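Local coordinates for protein DNA-(apurinic or apyrimidinic site) lyase (PDB 6WCD) that acts as a magnesium-dependent 3'-5' exonuclease and weak apurinic/apyrimidinic endonuclease in DNA base excision repair, at residues V4-N9 with D23-D28. Numbering follows the deposited sequence.
Sequences VSWNIN and DSLDAD. With MG (magnesium ion), chain B; BU1 (1,4-butanediol), chain D.
Val4 and Trp6 meet Leu25 and Ala27 inside the first beta-alpha-beta unit of the catalytic domain, which has the DNase I-like fold. The contact is buried and apolar, and no hydrogen bond crosses it. Both methyls of Val4 take part. Val4 CG2 meets Ala27 CB at 3.7 Å and also lies near the carbonyl oxygen of Leu25. Val4 CG1, anti to the backbone N (chi1 164°), faces Leu25 CD1 at 4.3 Å. The same methyl, Leu25 CD1, approaches the Trp6 ring obliquely, 4.1 Å from Trp6 CE3, and the two side chains cross at about a right angle. Ile8 CG1 lies over one face of the indole, toward its rim. The indole NE1 hydrogen-bonds to the backbone O of His300, a probable DNA-contacting residue.

Beyond the strand, the chain turns to the metal site. Asn7 OD1 accepts a hydrogen bond from the backbone N of Asn9 at 3.1 Å in an Asx turn. A magnesium-bound water also donates to Asn7 OD1, at 2.8 Å. Asn9 OD1 binds the magnesium directly at 2.1 Å; Glu34 and four waters complete its six ligands.

At the other end, Asp28 OD2 lies 3.3 Å from C2 of a bound butanediol, while OD1 accepts a hydrogen bond from the backbone N of Lys2. With an alanine in place of Asp28, the Lys2 N-H is likely to lose its carboxylate partner, and the diol the group packed beside it.

Asp26 follows helix 18-25 with a positive phi, and the chain goes on into strand 29-33. This strand runs parallel to strand 2-7 and pairs with it through Val4 and Trp6. On its other side, strand 2-7 pairs antiparallel with strand 303-307, whose Lys304 NZ hydrogen-bonds to Leu25 O.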
ATOM      1  N   VAL A   4       2.247   4.401   7.980  1.00 10.51           N
ATOM      2  CA  VAL A   4       1.507   5.378   7.211  1.00 11.18           C
ATOM      3  C   VAL A   4       1.353   4.858   5.796  1.00 11.10           C
ATOM      4  O   VAL A   4       2.274   4.231   5.250  1.00 10.93           O
ATOM      5  CB  VAL A   4       2.217   6.740   7.200  1.00 11.47           C
ATOM      6  CG1 VAL A   4       1.694   7.669   6.114  1.00 14.15           C
ATOM      7  CG2 VAL A   4       2.098   7.419   8.533  1.00 13.15           C
ATOM      8  N   SER A   5       0.219   5.145   5.207  1.00  9.91           N
ATOM      9  CA  SER A   5      -0.039   4.916   3.775  1.00  9.98           C
ATOM     10  C   SER A   5      -0.490   6.232   3.154  1.00 10.73           C
ATOM     11  O   SER A   5      -1.318   6.940   3.727  1.00 11.69           O
ATOM     12  CB  SER A   5      -1.116   3.865   3.573  1.00 12.69           C
ATOM     13  OG  SER A   5      -1.343   3.565   2.231  1.00 14.73           O
ATOM     14  N   TRP A   6       0.029   6.552   1.971  1.00 10.07           N
ATOM     15  CA  TRP A   6      -0.318   7.807   1.322  1.00  8.52           C
ATOM     16  C   TRP A   6      -0.178   7.719  -0.179  1.00  9.13           C
ATOM     17  O   TRP A   6       0.917   7.449  -0.694  1.00 10.74           O
ATOM     18  CB  TRP A   6       0.569   8.938   1.836  1.00 10.29           C
ATOM     19  CG  TRP A   6       0.169  10.342   1.421  1.00 10.10           C
ATOM     20  CD1 TRP A   6      -1.072  10.779   0.964  1.00 11.00           C
ATOM     21  CD2 TRP A   6       0.998  11.496   1.450  1.00 10.76           C
ATOM     22  NE1 TRP A   6      -1.032  12.110   0.759  1.00 11.91           N
ATOM     23  CE2 TRP A   6       0.254  12.580   1.005  1.00 11.01           C
ATOM     24  CE3 TRP A   6       2.337  11.709   1.810  1.00 11.91           C
ATOM     25  CZ2 TRP A   6       0.748  13.880   0.932  1.00 13.62           C
ATOM     26  CZ3 TRP A   6       2.850  12.974   1.690  1.00 14.86           C
ATOM     27  CH2 TRP A   6       2.080  14.062   1.283  1.00 14.74           C
ATOM     28  N   ASN A   7      -1.270   7.983  -0.906  1.00 10.17           N
ATOM     29  CA  ASN A   7      -1.197   8.152  -2.354  1.00  9.71           C
ATOM     30  C   ASN A   7      -0.757   9.589  -2.551  1.00 10.61           C
ATOM     31  O   ASN A   7      -1.509  10.545  -2.294  1.00 11.76           O
ATOM     32  CB  ASN A   7      -2.516   7.878  -3.034  1.00 10.34           C
ATOM     33  CG  ASN A   7      -2.437   8.139  -4.524  1.00 13.02           C
ATOM     34  OD1 ASN A   7      -1.755   9.039  -4.980  1.00 12.44           O
ATOM     35  ND2 ASN A   7      -3.162   7.355  -5.294  1.00 16.16           N
ATOM     36  N   ILE A   8       0.517   9.751  -2.918  1.00 10.92           N
ATOM     37  CA  ILE A   8       1.188  11.038  -2.913  1.00  9.77           C
ATOM     38  C   ILE A   8       1.071  11.769  -4.237  1.00 10.10           C
ATOM     39  O   ILE A   8       1.475  12.933  -4.342  1.00 12.12           O
ATOM     40  CB  ILE A   8       2.661  10.810  -2.478  1.00 10.78           C
ATOM     41  CG1 ILE A   8       3.339  12.097  -2.085  1.00 13.28           C
ATOM     42  CG2 ILE A   8       3.457  10.103  -3.579  1.00 12.51           C
ATOM     43  CD1 ILE A   8       4.748  11.872  -1.405  1.00 13.52           C
ATOM     44  N   ASN A   9       0.457  11.138  -5.245  1.00 11.42           N
ATOM     45  CA  ASN A   9       0.199  11.783  -6.535  1.00 10.99           C
ATOM     46  C   ASN A   9       1.467  12.366  -7.144  1.00 11.65           C
ATOM     47  O   ASN A   9       1.453  13.449  -7.740  1.00 15.18           O
ATOM     48  CB  ASN A   9      -0.901  12.866  -6.440  1.00 12.17           C
ATOM     49  CG  ASN A   9      -1.503  13.189  -7.802  1.00 14.20           C
ATOM     50  OD1 ASN A   9      -1.776  12.298  -8.611  1.00 15.33           O
ATOM     51  ND2 ASN A   9      -1.688  14.457  -8.076  1.00 18.95           N
ATOM     52  N   ASP A  23       9.875  12.620   7.375  1.00 14.79           N
ATOM     53  CA  ASP A  23      10.056  12.860   8.811  1.00 14.93           C
ATOM     54  C   ASP A  23       8.784  13.411   9.440  1.00 17.45           C
ATOM     55  O   ASP A  23       8.451  13.072  10.582  1.00 17.62           O
ATOM     56  CB  ASP A  23      11.215  13.818   9.005  1.00 16.89           C
ATOM     57  CG  ASP A  23      12.599  13.180   8.722  1.00 26.67           C
ATOM     58  OD1 ASP A  23      12.705  11.968   8.463  1.00 23.08           O
ATOM     59  OD2 ASP A  23      13.617  13.914   8.779  1.00 23.78           O
ATOM     60  N   SER A  24       8.066  14.294   8.722  1.00 15.84           N
ATOM     61  CA  SER A  24       6.880  14.945   9.258  0.68 15.13           C
ATOM     62  C   SER A  24       5.749  13.958   9.506  1.00 17.97           C
ATOM     63  O   SER A  24       4.875  14.217  10.338  1.00 19.06           O
ATOM     64  CB  SER A  24       6.400  16.047   8.317  0.68 18.66           C
ATOM     65  OG  SER A  24       5.695  15.534   7.191  0.68 20.36           O
ATOM     66  N   LEU A  25       5.732  12.858   8.775  1.00 14.97           N
ATOM     67  CA  LEU A  25       4.691  11.851   8.918  1.00 14.96           C
ATOM     68  C   LEU A  25       4.901  10.999  10.156  1.00 18.28           C
ATOM     69  O   LEU A  25       3.962  10.311  10.607  1.00 17.11           O
ATOM     70  CB  LEU A  25       4.635  10.982   7.675  1.00 14.14           C
ATOM     71  CG  LEU A  25       4.202  11.684   6.418  1.00 14.00           C
ATOM     72  CD1 LEU A  25       4.455  10.829   5.213  1.00 15.54           C
ATOM     73  CD2 LEU A  25       2.706  12.023   6.485  1.00 16.84           C
ATOM     74  N   ASP A  26       6.111  11.008  10.723  1.00 16.96           N
ATOM     75  CA  ASP A  26       6.448  10.420  12.033  1.00 18.24           C
ATOM     76  C   ASP A  26       5.984   8.960  12.134  1.00 16.73           C
ATOM     77  O   ASP A  26       5.134   8.612  12.967  1.00 17.85           O
ATOM     78  CB  ASP A  26       5.844  11.237  13.180  1.00 19.30           C
ATOM     79  CG  ASP A  26       6.391  10.843  14.539  1.00 34.64           C
ATOM     80  OD1 ASP A  26       7.478  10.221  14.597  1.00 39.23           O
ATOM     81  OD2 ASP A  26       5.720  11.132  15.541  1.00 38.39           O
ATOM     82  N   ALA A  27       6.602   8.097  11.320  1.00 13.95           N
ATOM     83  CA  ALA A  27       6.249   6.694  11.302  1.00 13.25           C
ATOM     84  C   ALA A  27       7.453   5.817  10.970  1.00 13.56           C
ATOM     85  O   ALA A  27       8.419   6.266  10.344  1.00 16.90           O
ATOM     86  CB  ALA A  27       5.147   6.396  10.280  1.00 16.68           C
ATOM     87  N   ASP A  28       7.376   4.563  11.373  1.00 12.54           N
ATOM     88  CA  ASP A  28       8.492   3.645  11.196  1.00 14.46           C
ATOM     89  C   ASP A  28       8.497   2.981   9.835  1.00 12.48           C
ATOM     90  O   ASP A  28       9.564   2.562   9.340  1.00 13.45           O
ATOM     91  CB  ASP A  28       8.413   2.546  12.232  1.00 17.05           C
ATOM     92  CG  ASP A  28       8.389   3.120  13.656  1.00 30.49           C
ATOM     93  OD1 ASP A  28       7.328   3.128  14.340  1.00 19.08           O
ATOM     94  OD2 ASP A  28       9.435   3.649  14.052  1.00 34.91           O
TER
HETATM   95 MG    MG B 401      -2.963  10.581  -8.790  1.00 14.93          MG
HETATM   96  C1  BU1 D 403      11.726   1.670  17.562  1.00 64.40           C
HETATM   97  C2  BU1 D 403      10.667   1.759  16.456  1.00 51.67           C
HETATM   98  C3  BU1 D 403       9.255   1.912  17.020  1.00 40.99           C
HETATM   99  C4  BU1 D 403       8.656   0.532  17.249  1.00 50.66           C
HETATM  100  O5  BU1 D 403      12.020   0.330  17.875  1.00 50.27           O
HETATM  101  O6  BU1 D 403       7.529   0.525  18.101  1.00 21.86           O
HETATM  102  O   HOH W   1      -3.298  10.569  -6.738  1.00 14.35           O
HETATM  103  O   HOH W   2      -2.664  10.627 -10.900  1.00 18.78           O
HETATM  104  O   HOH W   3      -4.675  11.725  -9.014  1.00 18.33           O
HETATM  105  O   HOH W   4      -4.095   8.846  -8.966  1.00 20.33           O